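Local atomic coordinates of phage related exonuclease (Haemophilus somnus 129PT, PDB entry 3K93), a protein that probably acts as a metal-dependent, phage-type DNA exonuclease that, as in lambda exonuclease, assembles from three copies of its chain. Residues G20-K25 and K205-A210; E43-D48 and Q217-M222. One frame throughout, in Å; residues are numbered along the deposited sequence. Where two conformers were deposited one is given.

Interaction 1 (G20-K25 and K205-A210)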
ATOM      1  N   GLY A  20       6.180  13.256  14.357  1.00 17.07           N
ATOM      2  CA  GLY A  20       7.339  12.424  14.128  1.00 17.54           C
ATOM      3  C   GLY A  20       8.632  13.223  14.161  1.00 18.11           C
ATOM      4  O   GLY A  20       8.677  14.429  13.826  1.00 17.36           O
ATOM      5  N   GLU A  21       9.684  12.539  14.550  1.00 18.17           N
ATOM      6  CA  GLU A  21      10.978  13.166  14.705  1.00 19.42           C
ATOM      7  C   GLU A  21      11.965  12.582  13.698  1.00 18.55           C
ATOM      8  O   GLU A  21      11.861  11.417  13.351  1.00 17.45           O
ATOM      9  CB  GLU A  21      11.450  12.990  16.163  1.00 19.85           C
ATOM     10  CG  GLU A  21      10.821  14.065  17.055  1.00 22.75           C
ATOM     11  CD  GLU A  21      10.966  13.830  18.560  1.00 27.65           C
ATOM     12  OE1 GLU A  21      11.328  12.700  19.020  1.00 28.88           O
ATOM     13  OE2 GLU A  21      10.686  14.816  19.287  1.00 31.08           O
ATOM     14  N   PRO A  22      12.906  13.402  13.205  1.00 18.31           N
ATOM     15  CA  PRO A  22      13.937  12.868  12.336  1.00 18.41           C
ATOM     16  C   PRO A  22      14.696  11.788  13.073  1.00 18.65           C
ATOM     17  O   PRO A  22      14.814  11.858  14.303  1.00 18.84           O
ATOM     18  CB  PRO A  22      14.853  14.074  12.078  1.00 18.07           C
ATOM     19  CG  PRO A  22      14.081  15.244  12.380  1.00 18.50           C
ATOM     20  CD  PRO A  22      13.039  14.851  13.392  1.00 18.71           C
ATOM     21  N   LYS A  23      15.193  10.796  12.355  1.00 19.46           N
ATOM     22  CA  LYS A  23      16.011   9.758  12.988  1.00 20.20           C
ATOM     23  C   LYS A  23      17.239  10.408  13.625  1.00 20.10           C
ATOM     24  O   LYS A  23      17.631  10.029  14.714  1.00 20.35           O
ATOM     25  CB  LYS A  23      16.402   8.665  11.998  1.00 20.22           C
ATOM     26  CG  LYS A  23      15.195   7.888  11.453  1.00 22.78           C
ATOM     27  CD  LYS A  23      15.606   6.504  10.893  1.00 26.38           C
ATOM     28  CE  LYS A  23      14.506   5.810  10.053  1.00 28.21           C
ATOM     29  NZ  LYS A  23      13.996   6.681   8.924  1.00 30.22           N
ATOM     30  N   SER A  24      17.800  11.427  12.966  1.00 20.04           N
ATOM     31  CA  SER A  24      18.935  12.193  13.525  1.00 19.34           C
ATOM     32  C   SER A  24      18.509  13.013  14.728  1.00 19.02           C
ATOM     33  O   SER A  24      17.672  13.895  14.612  1.00 18.15           O
ATOM     34  CB  SER A  24      19.529  13.137  12.469  1.00 19.31           C
ATOM     35  OG  SER A  24      20.335  14.126  13.086  1.00 18.08           O
ATOM     36  N   LYS A  25      19.118  12.732  15.874  1.00 19.38           N
ATOM     37  CA  LYS A  25      18.825  13.446  17.114  1.00 19.50           C
ATOM     38  C   LYS A  25      19.210  14.931  17.033  1.00 19.06           C
ATOM     39  O   LYS A  25      18.483  15.781  17.532  1.00 19.71           O
ATOM     40  CB  LYS A  25      19.481  12.752  18.335  1.00 19.95           C
ATOM     41  CG  LYS A  25      18.587  11.663  19.036  1.00 20.16           C
ATOM     42  N   LYS A 205       4.471  21.113  21.295  1.00 16.60           N
ATOM     43  CA  LYS A 205       4.847  22.514  21.105  1.00 17.42           C
ATOM     44  C   LYS A 205       5.975  22.700  20.086  1.00 17.27           C
ATOM     45  O   LYS A 205       5.887  23.559  19.241  1.00 17.07           O
ATOM     46  CB  LYS A 205       5.338  23.167  22.417  1.00 17.94           C
ATOM     47  CG  LYS A 205       4.313  23.800  23.331  1.00 20.80           C
ATOM     48  CD  LYS A 205       4.993  24.813  24.386  1.00 20.75           C
ATOM     49  N   GLU A 206       7.058  21.939  20.233  1.00 17.80           N
ATOM     50  CA  GLU A 206       8.229  22.072  19.370  0.60 18.02           C
ATOM     51  C   GLU A 206       7.876  21.719  17.933  1.00 17.60           C
ATOM     52  O   GLU A 206       8.206  22.461  17.012  1.00 17.56           O
ATOM     53  CB  GLU A 206       9.359  21.121  19.816  0.60 18.57           C
ATOM     54  CG  GLU A 206      10.079  21.467  21.119  0.60 19.03           C
ATOM     55  CD  GLU A 206      10.737  20.236  21.787  0.60 21.31           C
ATOM     56  OE1 GLU A 206      10.821  19.145  21.153  0.60 21.53           O
ATOM     57  OE2 GLU A 206      11.156  20.351  22.962  0.60 23.25           O
ATOM     58  N   ARG A 207       7.248  20.561  17.760  1.00 16.91           N
ATOM     59  CA  ARG A 207       6.864  20.087  16.443  1.00 16.77           C
ATOM     60  C   ARG A 207       5.843  21.010  15.747  1.00 15.75           C
ATOM     61  O   ARG A 207       5.959  21.251  14.539  1.00 15.34           O
ATOM     62  CB  ARG A 207       6.261  18.676  16.510  1.00 17.48           C
ATOM     63  CG  ARG A 207       7.157  17.531  17.089  1.00 20.35           C
ATOM     64  CD  ARG A 207       8.665  17.714  16.872  1.00 25.62           C
ATOM     65  NE  ARG A 207       9.017  17.540  15.492  1.00 28.16           N
ATOM     66  CZ  ARG A 207      10.164  17.899  14.910  1.00 28.89           C
ATOM     67  NH1 ARG A 207      11.161  18.488  15.565  1.00 29.77           N
ATOM     68  NH2 ARG A 207      10.291  17.655  13.615  1.00 28.99           N
ATOM     69  N   VAL A 208       4.849  21.502  16.491  1.00 14.18           N
ATOM     70  CA  VAL A 208       3.867  22.401  15.901  1.00 12.94           C
ATOM     71  C   VAL A 208       4.539  23.736  15.510  1.00 12.93           C
ATOM     72  O   VAL A 208       4.278  24.282  14.455  1.00 11.93           O
ATOM     73  CB  VAL A 208       2.695  22.634  16.801  1.00 12.74           C
ATOM     74  CG1 VAL A 208       1.856  23.849  16.325  1.00 11.52           C
ATOM     75  CG2 VAL A 208       1.840  21.356  16.902  1.00 11.81           C
ATOM     76  N   SER A 209       5.434  24.215  16.347  1.00 12.88           N
ATOM     77  CA  SER A 209       6.140  25.442  16.070  1.00 13.60           C
ATOM     78  C   SER A 209       6.982  25.333  14.797  1.00 13.46           C
ATOM     79  O   SER A 209       6.987  26.249  13.987  1.00 13.56           O
ATOM     80  CB  SER A 209       7.029  25.772  17.240  1.00 13.95           C
ATOM     81  OG  SER A 209       7.718  26.958  16.958  1.00 18.64           O
ATOM     82  N   ALA A 210       7.651  24.206  14.604  1.00 12.45           N
ATOM     83  CA  ALA A 210       8.397  23.981  13.385  1.00 12.81           C
ATOM     84  C   ALA A 210       7.409  23.891  12.190  1.00 13.02           C
ATOM     85  O   ALA A 210       7.650  24.501  11.128  1.00 13.97           O
ATOM     86  CB  ALA A 210       9.236  22.712  13.497  1.00 12.18           C
TER
HETATM   87  O   HOH W   1       8.248  16.474  12.261  1.00 15.92           O

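Interaction 2 (E43-D48 and Q217-M222)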
ATOM      1  N   GLU A  43      -0.756  19.727   2.957  1.00 11.57           N
ATOM      2  CA  GLU A  43      -2.190  19.505   2.806  1.00 12.98           C
ATOM      3  C   GLU A  43      -2.973  20.576   3.562  1.00 13.17           C
ATOM      4  O   GLU A  43      -4.036  21.055   3.094  1.00 14.22           O
ATOM      5  CB  GLU A  43      -2.603  18.130   3.313  1.00 12.92           C
ATOM      6  CG  GLU A  43      -2.075  16.988   2.494  1.00 16.50           C
ATOM      7  CD  GLU A  43      -2.505  15.596   3.020  1.00 21.69           C
ATOM      8  OE1 GLU A  43      -2.832  15.463   4.202  1.00 22.46           O
ATOM      9  OE2 GLU A  43      -2.481  14.633   2.235  1.00 29.77           O
HETATM   10  N   MSE A  44      -2.450  20.955   4.718  1.00 12.78           N
HETATM   11  CA  MSE A  44      -3.074  21.998   5.518  1.00 12.58           C
HETATM   12  C   MSE A  44      -2.950  23.319   4.777  1.00 12.07           C
HETATM   13  O   MSE A  44      -3.919  24.059   4.714  1.00 13.65           O
HETATM   14  CB  MSE A  44      -2.428  22.088   6.916  1.00 11.90           C
HETATM   15  CG  MSE A  44      -2.650  20.822   7.786  1.00 14.05           C
HETATM   16 SE   MSE A  44      -1.391  20.738   9.315  0.75 13.28          SE
HETATM   17  CE  MSE A  44      -1.675  18.908   9.849  1.00 10.46           C
ATOM     18  N   ALA A  45      -1.764  23.632   4.233  1.00 10.82           N
ATOM     19  CA  ALA A  45      -1.591  24.864   3.458  1.00 10.14           C
ATOM     20  C   ALA A  45      -2.559  24.903   2.257  1.00  9.53           C
ATOM     21  O   ALA A  45      -3.188  25.911   2.022  1.00  8.42           O
ATOM     22  CB  ALA A  45      -0.149  25.030   2.998  1.00  9.84           C
ATOM     23  N   LYS A  46      -2.678  23.800   1.520  1.00  8.94           N
ATOM     24  CA  LYS A  46      -3.546  23.778   0.333  1.00  8.83           C
ATOM     25  C   LYS A  46      -5.041  23.863   0.708  1.00  8.92           C
ATOM     26  O   LYS A  46      -5.855  24.373  -0.061  1.00  9.42           O
ATOM     27  CB  LYS A  46      -3.294  22.533  -0.517  1.00  8.13           C
ATOM     28  CG  LYS A  46      -1.941  22.484  -1.207  1.00  8.93           C
ATOM     29  CD  LYS A  46      -1.824  21.256  -2.135  1.00  7.33           C
ATOM     30  CE  LYS A  46      -0.377  20.925  -2.437  1.00  8.04           C
ATOM     31  NZ  LYS A  46      -0.246  19.695  -3.257  1.00  5.77           N
ATOM     32  N   PHE A  47      -5.414  23.334   1.856  1.00  8.90           N
ATOM     33  CA  PHE A  47      -6.769  23.550   2.312  1.00  9.70           C
ATOM     34  C   PHE A  47      -7.035  25.026   2.600  1.00  9.30           C
ATOM     35  O   PHE A  47      -8.034  25.581   2.127  1.00  9.55           O
ATOM     36  CB  PHE A  47      -7.121  22.726   3.555  1.00  9.87           C
ATOM     37  CG  PHE A  47      -8.507  22.991   4.038  1.00 11.40           C
ATOM     38  CD1 PHE A  47      -9.596  22.494   3.333  1.00 13.65           C
ATOM     39  CD2 PHE A  47      -8.738  23.804   5.142  1.00 13.97           C
ATOM     40  CE1 PHE A  47     -10.916  22.761   3.752  1.00 15.23           C
ATOM     41  CE2 PHE A  47     -10.074  24.100   5.592  1.00 14.38           C
ATOM     42  CZ  PHE A  47     -11.152  23.572   4.905  1.00 15.23           C
ATOM     43  N   ASP A  48      -6.152  25.671   3.357  1.00  9.44           N
ATOM     44  CA  ASP A  48      -6.388  27.074   3.749  1.00  9.76           C
ATOM     45  C   ASP A  48      -6.249  28.022   2.550  1.00  9.48           C
ATOM     46  O   ASP A  48      -6.918  29.041   2.498  1.00  9.03           O
ATOM     47  CB  ASP A  48      -5.409  27.555   4.848  1.00  9.85           C
ATOM     48  CG  ASP A  48      -5.562  26.810   6.156  1.00 12.36           C
ATOM     49  OD1 ASP A  48      -6.585  26.155   6.371  1.00 14.96           O
ATOM     50  OD2 ASP A  48      -4.616  26.873   6.972  1.00 13.23           O
ATOM     51  N   GLN A 217       6.175  29.618   5.221  1.00 14.58           N
ATOM     52  CA  GLN A 217       7.005  29.592   4.042  1.00 16.45           C
ATOM     53  C   GLN A 217       6.169  29.122   2.842  1.00 16.06           C
ATOM     54  O   GLN A 217       6.305  29.659   1.767  1.00 15.48           O
ATOM     55  CB  GLN A 217       8.222  28.671   4.322  1.00 17.84           C
ATOM     56  CG  GLN A 217       9.080  28.242   3.139  1.00 23.78           C
ATOM     57  CD  GLN A 217      10.143  27.177   3.555  1.00 29.78           C
ATOM     58  OE1 GLN A 217      10.717  27.259   4.663  1.00 34.34           O
ATOM     59  NE2 GLN A 217      10.383  26.177   2.676  1.00 32.84           N
ATOM     60  N   LEU A 218       5.293  28.135   3.042  1.00 15.32           N
ATOM     61  CA  LEU A 218       4.467  27.655   1.938  1.00 15.33           C
ATOM     62  C   LEU A 218       3.515  28.770   1.506  1.00 15.54           C
ATOM     63  O   LEU A 218       3.393  29.033   0.308  1.00 16.36           O
ATOM     64  CB  LEU A 218       3.689  26.384   2.300  1.00 14.06           C
ATOM     65  CG  LEU A 218       4.496  25.134   2.626  1.00 12.27           C
ATOM     66  CD1 LEU A 218       3.547  23.986   2.947  1.00 11.27           C
ATOM     67  CD2 LEU A 218       5.509  24.723   1.493  1.00  8.41           C
ATOM     68  N   ILE A 219       2.868  29.416   2.471  1.00 15.72           N
ATOM     69  CA  ILE A 219       1.945  30.525   2.200  1.00 15.77           C
ATOM     70  C   ILE A 219       2.639  31.643   1.409  1.00 16.79           C
ATOM     71  O   ILE A 219       2.080  32.147   0.460  1.00 16.10           O
ATOM     72  CB  ILE A 219       1.350  31.113   3.501  1.00 15.85           C
ATOM     73  CG1 ILE A 219       0.468  30.091   4.239  1.00 15.52           C
ATOM     74  CG2 ILE A 219       0.532  32.396   3.218  1.00 15.05           C
ATOM     75  CD1 ILE A 219      -0.665  29.461   3.410  1.00 14.03           C
ATOM     76  N   SER A 220       3.868  31.987   1.789  1.00 17.84           N
ATOM     77  CA  SER A 220       4.627  33.023   1.106  1.00 19.68           C
ATOM     78  C   SER A 220       4.927  32.715  -0.338  1.00 20.19           C
ATOM     79  O   SER A 220       4.981  33.610  -1.133  1.00 18.87           O
ATOM     80  CB  SER A 220       5.929  33.300   1.841  1.00 19.54           C
ATOM     81  OG  SER A 220       5.576  33.877   3.080  1.00 23.74           O
ATOM     82  N   GLU A 221       5.107  31.445  -0.678  1.00 21.20           N
ATOM     83  CA  GLU A 221       5.309  31.095  -2.077  1.00 22.77           C
ATOM     84  C   GLU A 221       4.068  31.387  -2.929  1.00 23.46           C
ATOM     85  O   GLU A 221       4.189  31.575  -4.107  1.00 23.72           O
ATOM     86  CB  GLU A 221       5.628  29.604  -2.231  1.00 22.81           C
ATOM     87  CG  GLU A 221       6.988  29.198  -1.745  1.00 24.16           C
ATOM     88  CD  GLU A 221       7.324  27.772  -2.154  1.00 26.26           C
ATOM     89  OE1 GLU A 221       7.038  27.370  -3.298  1.00 27.35           O
ATOM     90  OE2 GLU A 221       7.885  27.053  -1.320  1.00 32.36           O
HETATM   91  N   MSE A 222       2.886  31.357  -2.337  1.00 24.69           N
HETATM   92  CA  MSE A 222       1.660  31.546  -3.069  1.00 26.64           C
HETATM   93  C   MSE A 222       1.157  32.973  -2.856  1.00 29.56           C
HETATM   94  O   MSE A 222      -0.040  33.222  -2.851  1.00 31.60           O
HETATM   95  CB  MSE A 222       0.614  30.534  -2.585  1.00 25.91           C
HETATM   96  CG  MSE A 222       0.957  29.094  -2.908  1.00 24.11           C
HETATM   97 SE   MSE A 222       0.911  28.902  -4.763  0.75 27.28          SE
HETATM   98  CE  MSE A 222       2.815  28.682  -5.187  1.00 31.13           C
TER

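Interaction 1 (G20-K25 and K205-A210)
Where the loop joining helix 15-19 to helix 25-29 passes the long C-terminal helix 198-221, Arg-207 reaches out from the helix and Gly-20, Glu-21 and Pro-22 receive its guanidinium group. The case illustrates how an arginine can be held beside a loop without a direct bond to it. Its NE lies 3.5 Å from Gly-20 O, a polar approach, oblique to the guanidinium, that does not amount to a hydrogen bond. A water makes the real connection: it donates to Gly-20 O at 2.6 Å and accepts from Arg-207 NH2 at 2.7 Å. This water sits in the plane of the guanidinium, on the NE side of NH2, with a CZ-NH2-water angle of about 120°, as expected for a well-directed N-H. The same nitrogen also hydrogen-bonds to Lys-32 O, in the loop beyond helix 25-29.

Glu-21 contributes methylene rather than carboxylate: its CG lies over one face of the group, 4.2 Å from Arg-207 NE, whereas OE2 stays 5.0 Å from NE. Pro-22 meets the arginine from the opposing direction, its CD 3.9 Å from Arg-207 NH2, at an angle belonging neither to face nor to edge. The arginine chain is bent twice to get there, with chi2 at -30°, well off a staggered value, and chi3 at -71°. Around it, Ile-18 and Ile-19 of helix 15-19 pack against the side chain. Two acceptors thus share NH2, the bridging water and a carbonyl, and should fix the guanidinium's rotation; the Glu-21 carboxylate is too far for a salt bridge but may soften the charge.

Interaction 2 (E43-D48 and Q217-M222)
Ala-45 of helix 35-50 faces Leu-218 and Ile-219 near the end of helix 198-221, a helix-helix packing contact in which one small residue takes two branched ones. With a methyl group as the entire side chain, the backbones can come close: the CA atoms of Ala-45 and Ile-219 are 6.8 Å apart. All three residues are buried, and the contact is wholly apolar.

Leucine and isoleucine use their branches differently. Leu-218 places CG beside its own backbone N (chi1 -63°) and then extends, which carries CD1 across the gap to 3.8 Å from Ala-45 CB, while CD2 of Leu-218 remains 5.9 Å from that methyl. The stem of the leucine also takes part, its CB 4.1 Å from Ala-45 CB. Ile-219 starts out across the line between the helices rather than along it; a bend at chi2 (-54°) brings the end of the longer branch nearer, and CG2 is left behind.

Adjacent residues extend the interface. Asp-48, one turn on from Ala-45, hydrogen-bonds through OD2 to Tyr-215 OH, a polar link between the same two helices. Lys-46, extended beyond its first torsion, sends NZ to the second subunit, where it forms a salt bridge with Glu-127 and hydrogen bonds with the carbonyls of Ile-118, Gly-119 and His-121; Phe-124 of that subunit packs on Leu-218.

Seen from the alanine methyl, the two partners stand well apart: the directions from Ala-45 CB to Leu-218 CD1 and to Ile-219 CD1 open by about 112°, and the second contact is the longer, at 4.5 Å.

In the fold
Followed from the N terminus, the chain passes first through 20-25, then through 43-48, and only at its far end returns to both along helix 198-221. Interaction 1 closes a loop with 179 residues between its segments, interaction 2 one with 168; because 43-48 lies within the first loop and 217-222 beyond it, the two closures cross. Both loops take in the sheet containing strand 108-114 and the sodium-binding residues Asp-100, Asp-111 and Thr-112. The centres lie 20 Å apart, with nearest atoms about 8 Å apart. Because both use helix 198-221, that one helix joins a loop and helix 35-50, the latter beside a neighbouring subunit.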